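Local coordinates for solute-binding protein (Thermoactinomyces vulgaris, PDB 2ZYO) that binds maltodextrins and cyclodextrins outside the cell and probably hands them to a membrane transporter for uptake, at residues A156-K159 and K164-V167; A145-L150 and Q216-E221; V245-G248 and D254-A257; T177-A182 and A265-I270; Q210-V215 and Q375-A380. All coordinates share one frame; numbering follows the deposited sequence.

Contact 1 (A156-K159 and K164-V167); sequences ANNK and KYGV
Lys159 and Lys164 face each other as a single antiparallel hydrogen-bonded pair, their CA atoms 5.2 Å apart, where the chain leaves the helix that ends at Asn157 and doubles back. Lys159 N gives a 2.7 Å bond to Lys164 O, and Lys164 N returns a longer one of 3.2 Å to Lys159 O from above the carbonyl plane.

Beyond this pair the side chain of Asn158 takes over the bonding. Its CG stands anti to the carbonyl carbon (chi1 -73°), which carries the amide across to the backbone of the returning segment. OD1 accepts two N-H groups: Gly166 N at 2.7 Å, nearly in line with the side-chain C=O, and Val167 N at 3.1 Å, in the carbonyl plane on a lone pair. ND2 gives to Val167 O at 3.1 Å and also to Ala222 O, while Asn158 O accepts from Arg223. One amide therefore satisfies three backbone groups of 166-167, with both of its own ends engaged.

The Asn158 amide lies at the edge of the Tyr165 ring, near the ring plane, with CG 3.6 Å from Tyr165 CD1 and the two planes 71° apart. Asn157 CB rests 3.7 Å from Gly166 CA, and a beta carbon on residue 166 would collide with it. The aliphatic parts of Lys159 and Lys164 run past each other, and the ammonium of Lys164 bonds to Tyr165 O. The geometry is that of a tight helix-to-strand return in an alpha/beta lobe, a side-chain amide joining the end of helix 147-157 to the start of strand 165-169.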
# COMPACT_ATOMS: atom_id res chain seq x y z
N ALA A 156 -17.41 17.16 17.49
CA ALA A 156 -17.41 18.52 18.01
C ALA A 156 -17.03 19.57 16.96
O ALA A 156 -17.57 20.67 16.95
CB ALA A 156 -16.49 18.63 19.22
N ASN A 157 -16.11 19.20 16.06
CA ASN A 157 -15.48 20.18 15.16
C ASN A 157 -15.89 20.13 13.68
O ASN A 157 -15.57 21.05 12.93
CB ASN A 157 -13.95 20.09 15.28
CG ASN A 157 -13.45 20.48 16.66
OD1 ASN A 157 -12.89 19.65 17.39
ND2 ASN A 157 -13.66 21.73 17.04
N ASN A 158 -16.59 19.08 13.27
CA ASN A 158 -17.00 18.96 11.86
C ASN A 158 -18.19 19.84 11.53
O ASN A 158 -19.28 19.67 12.08
CB ASN A 158 -17.27 17.49 11.48
CG ASN A 158 -15.99 16.67 11.36
OD1 ASN A 158 -14.88 17.15 11.60
ND2 ASN A 158 -16.14 15.40 10.97
N LYS A 159 -17.96 20.81 10.64
CA LYS A 159 -18.98 21.78 10.22
C LYS A 159 -19.07 21.82 8.70
O LYS A 159 -18.46 22.68 8.06
CB LYS A 159 -18.63 23.18 10.76
CG LYS A 159 -18.63 23.31 12.27
CD LYS A 159 -18.12 24.68 12.71
CE LYS A 159 -16.60 24.75 12.71
NZ LYS A 159 -16.09 26.06 13.23
N LYS A 164 -15.47 23.31 7.08
CA LYS A 164 -14.45 23.21 8.11
C LYS A 164 -14.63 21.88 8.84
O LYS A 164 -15.75 21.49 9.18
CB LYS A 164 -14.56 24.38 9.09
CG LYS A 164 -13.24 24.83 9.72
CD LYS A 164 -12.82 23.94 10.89
CE LYS A 164 -11.34 24.06 11.20
NZ LYS A 164 -10.87 22.96 12.09
N TYR A 165 -13.52 21.18 9.08
CA TYR A 165 -13.56 19.86 9.70
C TYR A 165 -12.48 19.66 10.74
O TYR A 165 -11.37 20.18 10.61
CB TYR A 165 -13.43 18.76 8.64
CG TYR A 165 -14.62 18.67 7.71
CD1 TYR A 165 -15.69 17.83 8.00
CD2 TYR A 165 -14.67 19.44 6.55
CE1 TYR A 165 -16.79 17.75 7.15
CE2 TYR A 165 -15.77 19.37 5.70
CZ TYR A 165 -16.82 18.52 6.00
OH TYR A 165 -17.90 18.45 5.16
N GLY A 166 -12.81 18.90 11.78
CA GLY A 166 -11.81 18.40 12.72
C GLY A 166 -11.11 17.19 12.14
O GLY A 166 -9.88 17.12 12.14
N VAL A 167 -11.90 16.23 11.67
CA VAL A 167 -11.37 15.03 11.01
C VAL A 167 -12.18 14.74 9.75
O VAL A 167 -13.41 14.66 9.80
CB VAL A 167 -11.39 13.78 11.93
CG1 VAL A 167 -10.60 12.63 11.29
CG2 VAL A 167 -10.83 14.10 13.31

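Contact 2 (A145-L150 and Q216-E221); sequences ATYDEL and QKWFTE
The ring ends of Tyr147 and Trp218 meet from two helices, Trp218 NE1 donating to Tyr147 OH over 2.8 Å. The indole N-H comes in at the edge of the phenol, in the plane of that ring, whereas the hydroxyl oxygen lies 30° out of the indole plane. The bond is bent, with an N-H...O angle of 135°, the tilt accounting for part of this. Besides this bond the rings have a looser apolar contact, Tyr147 CE1 to Trp218 CZ2 at 4.2 Å.

Tyr147 extends this far because CG lies opposite the backbone N (chi1 179°). The pair ties the first turn of helix 147-157 to the last turns of helix 206-220, two helices of one lobe of the solute-binding protein fold. Thr146 is the N-cap of the former: its OG1 accepts from Glu149 N at 3.2 Å and gives to Glu149 OE1 at 2.7 Å.

The indole is further enclosed by Phe151 and Phe169, both edge-to-face with it, and by Val167. A leucine here has no N-H to offer, and would probably leave Tyr147 OH without this partner and the two phenylalanines with a gap beside them. Beside Trp218 in the sequence, Lys217 makes a cation-pi contact with Phe151 and a salt bridge with Glu214.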
# COMPACT_ATOMS: atom_id res chain seq x y z
N ALA A 145 -5.40 10.59 21.71
CA ALA A 145 -4.72 9.40 22.22
C ALA A 145 -5.45 8.10 21.90
O ALA A 145 -4.83 7.03 21.87
CB ALA A 145 -4.50 9.53 23.72
N THR A 146 -6.76 8.19 21.69
CA THR A 146 -7.60 7.03 21.42
C THR A 146 -8.55 7.33 20.27
O THR A 146 -8.79 8.49 19.94
CB THR A 146 -8.44 6.63 22.65
OG1 THR A 146 -9.34 7.70 22.98
CG2 THR A 146 -7.57 6.30 23.86
N TYR A 147 -9.10 6.27 19.68
CA TYR A 147 -10.11 6.43 18.64
C TYR A 147 -11.34 7.18 19.16
O TYR A 147 -11.89 8.03 18.46
CB TYR A 147 -10.53 5.08 18.05
CG TYR A 147 -11.60 5.23 17.00
CD1 TYR A 147 -11.28 5.70 15.73
CD2 TYR A 147 -12.93 4.93 17.29
CE1 TYR A 147 -12.27 5.86 14.76
CE2 TYR A 147 -13.92 5.09 16.33
CZ TYR A 147 -13.58 5.56 15.07
OH TYR A 147 -14.54 5.72 14.10
N ASP A 148 -11.75 6.87 20.39
CA ASP A 148 -12.89 7.54 21.03
C ASP A 148 -12.69 9.05 21.05
O ASP A 148 -13.61 9.81 20.73
CB ASP A 148 -13.09 7.02 22.47
CG ASP A 148 -13.48 5.56 22.52
OD1 ASP A 148 -14.52 5.18 21.92
OD2 ASP A 148 -12.76 4.77 23.17
N GLU A 149 -11.48 9.48 21.42
CA GLU A 149 -11.14 10.90 21.48
C GLU A 149 -11.10 11.54 20.10
O GLU A 149 -11.53 12.69 19.93
CB GLU A 149 -9.81 11.10 22.22
CG GLU A 149 -9.92 10.93 23.74
CD GLU A 149 -8.58 10.71 24.42
OE1 GLU A 149 -7.88 9.73 24.07
OE2 GLU A 149 -8.22 11.50 25.31
N LEU A 150 -10.60 10.80 19.11
CA LEU A 150 -10.58 11.25 17.72
C LEU A 150 -11.99 11.45 17.20
O LEU A 150 -12.27 12.46 16.54
CB LEU A 150 -9.83 10.24 16.84
CG LEU A 150 -9.66 10.61 15.35
CD1 LEU A 150 -8.61 11.70 15.17
CD2 LEU A 150 -9.31 9.38 14.53
N GLN A 216 -20.70 4.01 9.43
CA GLN A 216 -21.99 4.71 9.47
C GLN A 216 -21.96 5.94 10.37
O GLN A 216 -22.49 6.99 10.01
CB GLN A 216 -23.09 3.74 9.91
CG GLN A 216 -24.50 4.30 9.78
CD GLN A 216 -25.56 3.29 10.19
OE1 GLN A 216 -25.44 2.64 11.23
NE2 GLN A 216 -26.60 3.16 9.38
N LYS A 217 -21.33 5.80 11.54
CA LYS A 217 -21.23 6.89 12.51
C LYS A 217 -20.52 8.13 11.96
O LYS A 217 -20.83 9.26 12.36
CB LYS A 217 -20.54 6.41 13.79
CG LYS A 217 -21.44 5.57 14.69
CD LYS A 217 -20.65 4.87 15.78
CE LYS A 217 -20.06 5.84 16.80
NZ LYS A 217 -19.14 5.15 17.74
N TRP A 218 -19.58 7.93 11.04
CA TRP A 218 -18.87 9.04 10.41
C TRP A 218 -19.80 9.92 9.57
O TRP A 218 -19.53 11.10 9.38
CB TRP A 218 -17.69 8.53 9.59
CG TRP A 218 -16.50 8.25 10.45
CD1 TRP A 218 -16.14 7.04 10.96
CD2 TRP A 218 -15.54 9.19 10.92
NE1 TRP A 218 -15.00 7.17 11.72
CE2 TRP A 218 -14.61 8.48 11.71
CE3 TRP A 218 -15.36 10.57 10.74
CZ2 TRP A 218 -13.52 9.11 12.33
CZ3 TRP A 218 -14.28 11.19 11.36
CH2 TRP A 218 -13.37 10.46 12.15
N PHE A 219 -20.90 9.34 9.11
CA PHE A 219 -21.87 10.08 8.30
C PHE A 219 -23.07 10.54 9.12
O PHE A 219 -23.59 11.64 8.89
CB PHE A 219 -22.28 9.24 7.09
CG PHE A 219 -21.14 8.94 6.16
CD1 PHE A 219 -20.76 9.86 5.19
CD2 PHE A 219 -20.41 7.76 6.29
CE1 PHE A 219 -19.69 9.59 4.34
CE2 PHE A 219 -19.34 7.49 5.45
CZ PHE A 219 -18.98 8.40 4.47
N THR A 220 -23.50 9.73 10.08
CA THR A 220 -24.67 10.05 10.92
C THR A 220 -24.34 10.96 12.11
O THR A 220 -25.20 11.72 12.56
CB THR A 220 -25.36 8.78 11.44
OG1 THR A 220 -24.43 8.00 12.21
CG2 THR A 220 -25.91 7.94 10.29
N GLU A 221 -23.12 10.86 12.63
CA GLU A 221 -22.71 11.64 13.80
C GLU A 221 -21.61 12.66 13.51
O GLU A 221 -21.62 13.77 14.05
CB GLU A 221 -22.28 10.73 14.95
CG GLU A 221 -23.38 9.83 15.50
CD GLU A 221 -22.91 8.99 16.68
OE1 GLU A 221 -22.06 9.47 17.46
OE2 GLU A 221 -23.41 7.86 16.84

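Contact 3 (V245-G248 and D254-A257); sequences VING and DYQA
Tyr255 reaches from its helix to the strand with the far end of its ring, and the tight part of the contact is confined to that end. Val245 CG2 lies 3.8 Å from Tyr255 OH and 4.2 Å from Tyr255 CE2, the methyl approaching the ring obliquely. Asn247 ND2 comes within 3.1 Å of the same hydroxyl, its amide plane 59° from the ring plane. The clear hydrogen bond of Tyr255 OH is with Asn234 OD1 of helix 230-238, so the hydroxyl sits between that helix and the strand. Phe237 and Ile134 add further packing around the ring.

Strand 242-247 lies in the large mixed sheet of this lobe of the solute-binding protein fold, between strands 165-169 and 120-136, and helix 252-257 follows it after a short loop. The backbones stay well apart, with Asn247 CA 11.2 Å from Tyr255 CA; on the helix side Tyr255 alone makes the contact, met by Val245 and Asn247 from the strand.

The loose side is the outer face of the helix. Gln256 and Ala257 are exposed there, and Asp254, partly exposed, pairs with Lys238. The strand end lies near the sugar instead. The Asn247 side chain is about 6 Å from a bound glucose unit, and its OD1 bonds with Tyr176 OH, and weakly with Trp250 NE1 and Gly248 N. Tyr176 and Trp250 line the sugar pocket, consistent with a second-shell role in which Asn247 probably helps to position Tyr176 and, more weakly, Trp250.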
# COMPACT_ATOMS: atom_id res chain seq x y z
N VAL A 245 -6.59 14.63 8.60
CA VAL A 245 -7.13 13.66 7.65
C VAL A 245 -6.49 12.30 7.90
O VAL A 245 -5.45 12.20 8.55
CB VAL A 245 -6.91 14.08 6.16
CG1 VAL A 245 -7.54 15.45 5.87
CG2 VAL A 245 -5.43 14.08 5.79
N ILE A 246 -7.14 11.25 7.40
CA ILE A 246 -6.52 9.93 7.34
C ILE A 246 -6.17 9.69 5.87
O ILE A 246 -7.05 9.55 5.03
CB ILE A 246 -7.43 8.81 7.89
CG1 ILE A 246 -7.75 9.08 9.37
CG2 ILE A 246 -6.77 7.44 7.72
CD1 ILE A 246 -8.76 8.13 9.98
N ASN A 247 -4.87 9.68 5.58
CA ASN A 247 -4.40 9.54 4.20
C ASN A 247 -2.96 9.05 4.18
O ASN A 247 -2.32 8.95 5.22
CB ASN A 247 -4.53 10.89 3.47
CG ASN A 247 -4.76 10.72 1.98
OD1 ASN A 247 -4.75 9.61 1.44
ND2 ASN A 247 -4.99 11.84 1.29
N GLY A 248 -2.47 8.72 2.98
CA GLY A 248 -1.13 8.17 2.83
C GLY A 248 -0.09 9.18 2.38
O GLY A 248 -0.41 10.34 2.13
N ASP A 254 1.84 17.37 -2.18
CA ASP A 254 0.74 18.26 -2.56
C ASP A 254 0.30 19.17 -1.40
O ASP A 254 0.07 20.36 -1.61
CB ASP A 254 -0.44 17.44 -3.09
CG ASP A 254 -1.51 18.30 -3.74
OD1 ASP A 254 -1.18 19.35 -4.33
OD2 ASP A 254 -2.70 17.91 -3.68
N TYR A 255 0.21 18.61 -0.20
CA TYR A 255 -0.17 19.38 0.99
C TYR A 255 0.86 20.46 1.32
O TYR A 255 0.50 21.59 1.67
CB TYR A 255 -0.36 18.48 2.21
CG TYR A 255 -1.54 17.52 2.17
CD1 TYR A 255 -2.61 17.72 1.30
CD2 TYR A 255 -1.59 16.44 3.04
CE1 TYR A 255 -3.69 16.83 1.27
CE2 TYR A 255 -2.66 15.55 3.03
CZ TYR A 255 -3.70 15.75 2.15
OH TYR A 255 -4.75 14.86 2.15
N GLN A 256 2.14 20.11 1.22
CA GLN A 256 3.23 21.03 1.51
C GLN A 256 3.35 22.13 0.46
O GLN A 256 3.63 23.28 0.80
CB GLN A 256 4.55 20.27 1.64
CG GLN A 256 4.62 19.36 2.86
CD GLN A 256 5.93 18.62 2.98
OE1 GLN A 256 6.44 18.07 2.01
NE2 GLN A 256 6.49 18.61 4.18
N ALA A 257 3.12 21.77 -0.80
CA ALA A 257 3.10 22.75 -1.89
C ALA A 257 2.00 23.79 -1.68
O ALA A 257 2.15 24.94 -2.10
CB ALA A 257 2.93 22.05 -3.23

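Contact 4 (T177-A182 and A265-I270); sequences TYFLFA and APLPKI
The Phe179 ring lies between two leucines: Leu267 CD1 stands 3.7 Å above one face and Leu180 CG 3.8 Å above the opposite one, each offset toward the rim. The Leu267 contact is a CH-pi interaction, CD1 being 3.8 Å from the centroid of the Phe179 ring and 16° off its normal. Ile270 CD1 approaches the ring obliquely, 4.2 Å from Phe179 CE1.

This sandwich belongs to the hydrophobic interior of one lobe of the solute-binding protein fold. It joins helix 174-183, whose beginning supplies Tyr175 and Tyr176 to the sugar pocket, to the loop that follows strand 262-265. Phe179 itself is set back, its side chain about 12 Å from a bound glucose unit.

The ring is brought to Leu267 by a first torsion of 80°, which puts CG between the backbone N and the carbonyl carbon. The helix is kinked at Phe179 and Leu180, where the regular bonding is interrupted and Leu180 N bonds to Thr177 O, three residues back. Strand 242-247 contributes Ile246, which packs on both Phe179 and Leu267, while Tyr147 touches Phe179, Leu180 and Ile270 and links the cluster to helix 147-157. An alanine in place of Phe179 is likely to leave Leu267 without its aromatic face and open a gap between the helix and the loop. Leu267 N bonds to Gln343 OE1, which holds the backbone of the loop at this residue. At the far end of the contact the side chains of Leu180 and Ile270 cross at about a right angle, CD2 of Leu180 meeting CD1 of Ile270 at 3.8 Å.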
# COMPACT_ATOMS: atom_id res chain seq x y z
N THR A 177 -11.00 2.73 5.42
CA THR A 177 -11.77 2.33 6.59
C THR A 177 -11.38 0.96 7.12
O THR A 177 -11.93 0.51 8.13
CB THR A 177 -13.28 2.32 6.29
OG1 THR A 177 -13.55 1.35 5.27
CG2 THR A 177 -13.75 3.68 5.84
N TYR A 178 -10.44 0.29 6.45
CA TYR A 178 -10.03 -1.05 6.87
C TYR A 178 -9.74 -1.15 8.36
O TYR A 178 -10.14 -2.12 9.01
CB TYR A 178 -8.83 -1.55 6.06
CG TYR A 178 -8.36 -2.92 6.51
CD1 TYR A 178 -9.15 -4.05 6.28
CD2 TYR A 178 -7.15 -3.08 7.17
CE1 TYR A 178 -8.73 -5.31 6.69
CE2 TYR A 178 -6.72 -4.34 7.59
CZ TYR A 178 -7.52 -5.45 7.34
OH TYR A 178 -7.11 -6.70 7.74
N PHE A 179 -9.06 -0.15 8.92
CA PHE A 179 -8.69 -0.18 10.34
C PHE A 179 -9.90 -0.34 11.26
O PHE A 179 -9.80 -0.97 12.31
CB PHE A 179 -7.81 1.01 10.74
CG PHE A 179 -8.56 2.29 11.00
CD1 PHE A 179 -8.89 2.67 12.30
CD2 PHE A 179 -8.93 3.13 9.94
CE1 PHE A 179 -9.58 3.86 12.54
CE2 PHE A 179 -9.62 4.32 10.18
CZ PHE A 179 -9.95 4.69 11.48
N LEU A 180 -11.04 0.21 10.84
CA LEU A 180 -12.28 0.08 11.60
C LEU A 180 -12.80 -1.36 11.60
O LEU A 180 -13.33 -1.83 12.60
CB LEU A 180 -13.35 1.04 11.07
CG LEU A 180 -13.06 2.54 11.18
CD1 LEU A 180 -14.07 3.35 10.38
CD2 LEU A 180 -13.05 2.99 12.64
N PHE A 181 -12.64 -2.04 10.47
CA PHE A 181 -13.04 -3.44 10.35
C PHE A 181 -12.07 -4.35 11.09
O PHE A 181 -12.48 -5.24 11.83
CB PHE A 181 -13.15 -3.85 8.87
CG PHE A 181 -14.33 -3.22 8.17
CD1 PHE A 181 -15.52 -3.92 8.03
CD2 PHE A 181 -14.25 -1.93 7.65
CE1 PHE A 181 -16.62 -3.35 7.38
CE2 PHE A 181 -15.34 -1.35 7.00
CZ PHE A 181 -16.52 -2.06 6.87
N ALA A 182 -10.77 -4.11 10.90
CA ALA A 182 -9.72 -4.88 11.58
C ALA A 182 -9.83 -4.78 13.11
O ALA A 182 -9.59 -5.76 13.82
CB ALA A 182 -8.35 -4.44 11.11
N ALA A 265 1.12 11.34 12.43
CA ALA A 265 1.15 10.43 13.57
C ALA A 265 0.44 9.13 13.23
O ALA A 265 -0.39 9.10 12.32
CB ALA A 265 0.50 11.10 14.78
N PRO A 266 0.76 8.03 13.96
CA PRO A 266 -0.01 6.81 13.76
C PRO A 266 -1.46 7.06 14.15
O PRO A 266 -1.74 7.97 14.93
CB PRO A 266 0.62 5.82 14.74
CG PRO A 266 1.93 6.39 15.11
CD PRO A 266 1.81 7.87 14.98
N LEU A 267 -2.37 6.25 13.61
CA LEU A 267 -3.77 6.33 14.03
C LEU A 267 -3.88 6.03 15.52
O LEU A 267 -3.15 5.18 16.03
CB LEU A 267 -4.63 5.36 13.22
CG LEU A 267 -4.70 5.55 11.70
CD1 LEU A 267 -5.60 4.50 11.08
CD2 LEU A 267 -5.18 6.96 11.34
N PRO A 268 -4.77 6.76 16.22
CA PRO A 268 -5.00 6.53 17.64
C PRO A 268 -5.40 5.09 17.94
O PRO A 268 -6.03 4.44 17.09
CB PRO A 268 -6.15 7.48 17.96
CG PRO A 268 -6.03 8.57 16.95
CD PRO A 268 -5.60 7.86 15.70
N LYS A 269 -5.05 4.59 19.12
CA LYS A 269 -5.40 3.23 19.50
C LYS A 269 -6.91 3.04 19.50
O LYS A 269 -7.66 3.91 19.94
CB LYS A 269 -4.79 2.86 20.85
CG LYS A 269 -3.28 2.69 20.79
CD LYS A 269 -2.71 2.13 22.08
CE LYS A 269 -1.22 1.86 21.93
NZ LYS A 269 -0.62 1.34 23.19
N ILE A 270 -7.34 1.91 18.95
CA ILE A 270 -8.76 1.60 18.79
C ILE A 270 -9.07 0.26 19.43
O ILE A 270 -8.33 -0.72 19.25
CB ILE A 270 -9.18 1.65 17.29
CG1 ILE A 270 -10.69 1.38 17.14
CG2 ILE A 270 -8.32 0.69 16.44
CD1 ILE A 270 -11.26 1.77 15.78

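Contact 5 (Q210-V215 and Q375-A380); sequences QGMNEV and QTPEQA
Asn213 sets a polar atom directly against the apolar ring of Pro377: its OD1 lies 3.2 Å from Pro377 CG and 3.4 Å from Pro377 CB. No hydrogen bond crosses between the segments, so the meeting rests on close packing. The Asn213 side chain crosses the proline ring at about a right angle, on the more exposed side of the contact.

On the buried side, Met212 CG lies 3.6 Å from Pro377 CB, the two side chains running obliquely. With CG trans to the amide nitrogen (chi1 -174°) the methionine extends to the proline, and the bends at chi2 and chi3 then turn the thioether aside; the side chain also touches His367 of helix 360-371. The backbones come close, Met212 CA and Pro377 CA being 5.7 Å apart.

Pro377 is the first residue of the C-terminal helix 377-394, a position suited to proline because no backbone N-H is needed there for an intrahelical bond. Just before it, Thr376 is the N-cap: its OG1 accepts from Gln379 N at 3.2 Å, and Thr376 N gives to Gln379 OE1 at 3.0 Å. That reciprocal pair is a capping box, here starting a helix whose first turn packs against helix 206-220.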
# COMPACT_ATOMS: atom_id res chain seq x y z
N GLN A 210 -20.02 -4.77 12.78
CA GLN A 210 -19.54 -3.83 13.79
C GLN A 210 -18.60 -2.78 13.20
O GLN A 210 -18.63 -1.61 13.60
CB GLN A 210 -18.87 -4.56 14.96
CG GLN A 210 -19.77 -5.56 15.69
CD GLN A 210 -21.02 -4.93 16.27
OE1 GLN A 210 -22.14 -5.28 15.90
NE2 GLN A 210 -20.83 -4.00 17.19
N GLY A 211 -17.77 -3.20 12.24
CA GLY A 211 -16.89 -2.29 11.52
C GLY A 211 -17.68 -1.27 10.70
O GLY A 211 -17.39 -0.07 10.75
N MET A 212 -18.67 -1.75 9.96
CA MET A 212 -19.52 -0.88 9.14
C MET A 212 -20.39 0.04 9.99
O MET A 212 -20.77 1.13 9.55
CB MET A 212 -20.38 -1.71 8.17
CG MET A 212 -21.20 -0.89 7.16
SD MET A 212 -20.21 0.13 6.05
CE MET A 212 -20.01 -0.98 4.66
N ASN A 213 -20.71 -0.39 11.22
CA ASN A 213 -21.41 0.48 12.17
C ASN A 213 -20.58 1.71 12.52
O ASN A 213 -21.13 2.80 12.72
CB ASN A 213 -21.77 -0.29 13.44
CG ASN A 213 -22.94 -1.24 13.25
OD1 ASN A 213 -23.60 -1.24 12.21
ND2 ASN A 213 -23.20 -2.06 14.25
N GLU A 214 -19.26 1.53 12.59
CA GLU A 214 -18.35 2.65 12.83
C GLU A 214 -18.32 3.58 11.62
O GLU A 214 -18.37 4.80 11.76
CB GLU A 214 -16.94 2.16 13.16
CG GLU A 214 -16.83 1.39 14.48
CD GLU A 214 -16.72 2.28 15.71
OE1 GLU A 214 -17.22 3.43 15.69
OE2 GLU A 214 -16.14 1.82 16.72
N VAL A 215 -18.24 2.99 10.42
CA VAL A 215 -18.31 3.74 9.16
C VAL A 215 -19.56 4.61 9.12
O VAL A 215 -19.48 5.81 8.82
CB VAL A 215 -18.27 2.78 7.94
CG1 VAL A 215 -18.56 3.54 6.64
CG2 VAL A 215 -16.92 2.06 7.86
N GLN A 375 -29.30 1.77 2.90
CA GLN A 375 -29.32 0.43 3.47
C GLN A 375 -28.67 0.39 4.85
O GLN A 375 -27.83 1.24 5.17
CB GLN A 375 -28.59 -0.55 2.55
CG GLN A 375 -29.37 -0.96 1.32
CD GLN A 375 -28.63 -1.98 0.49
OE1 GLN A 375 -27.54 -1.71 -0.01
NE2 GLN A 375 -29.21 -3.16 0.34
N THR A 376 -29.05 -0.60 5.65
CA THR A 376 -28.40 -0.84 6.93
C THR A 376 -27.04 -1.50 6.66
O THR A 376 -26.84 -2.09 5.60
CB THR A 376 -29.23 -1.77 7.85
OG1 THR A 376 -29.31 -3.08 7.27
CG2 THR A 376 -30.65 -1.21 8.06
N PRO A 377 -26.09 -1.36 7.60
CA PRO A 377 -24.81 -2.07 7.50
C PRO A 377 -24.95 -3.55 7.12
O PRO A 377 -24.27 -4.00 6.20
CB PRO A 377 -24.22 -1.91 8.90
CG PRO A 377 -24.72 -0.58 9.33
CD PRO A 377 -26.13 -0.50 8.80
N GLU A 378 -25.83 -4.28 7.81
CA GLU A 378 -26.03 -5.71 7.55
C GLU A 378 -26.52 -5.98 6.13
O GLU A 378 -26.00 -6.88 5.46
CB GLU A 378 -27.01 -6.30 8.57
CG GLU A 378 -27.17 -7.82 8.49
CD GLU A 378 -28.17 -8.36 9.51
OE1 GLU A 378 -27.92 -8.20 10.73
OE2 GLU A 378 -29.19 -8.93 9.09
N GLN A 379 -27.51 -5.21 5.67
CA GLN A 379 -28.07 -5.35 4.33
C GLN A 379 -27.04 -5.07 3.24
O GLN A 379 -26.92 -5.82 2.27
CB GLN A 379 -29.29 -4.43 4.15
CG GLN A 379 -30.53 -4.82 4.95
CD GLN A 379 -31.57 -3.71 5.00
OE1 GLN A 379 -31.25 -2.53 4.88
NE2 GLN A 379 -32.83 -4.10 5.19
N ALA A 380 -26.29 -3.98 3.42
CA ALA A 380 -25.28 -3.56 2.44
C ALA A 380 -24.14 -4.58 2.33
O ALA A 380 -23.69 -4.88 1.23
CB ALA A 380 -24.74 -2.19 2.78

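Contacts 2 to 5 are buried and contact 1 only partly so; contacts 3 and 4 lie nearest the centre of the chain (about 16 and 15 Å, centre to centre). Contacts 1 and 2 share helix 147-157 and touch where Val167 meets Trp218; contacts 2 and 5 share helix 206-220. A probable hydrogen bond, Tyr147 N to Lys269 O at 2.8 Å, joins contacts 2 and 4, and Ile246 joins 3 and 4. The chemistry varies with place: backbone and amide bonds in contact 1, one bond between aromatics in contact 2, a tyrosine end set against a valine methyl and an asparagine amide in contact 3, apolar packing in contact 4, a proline at a helix start in contact 5.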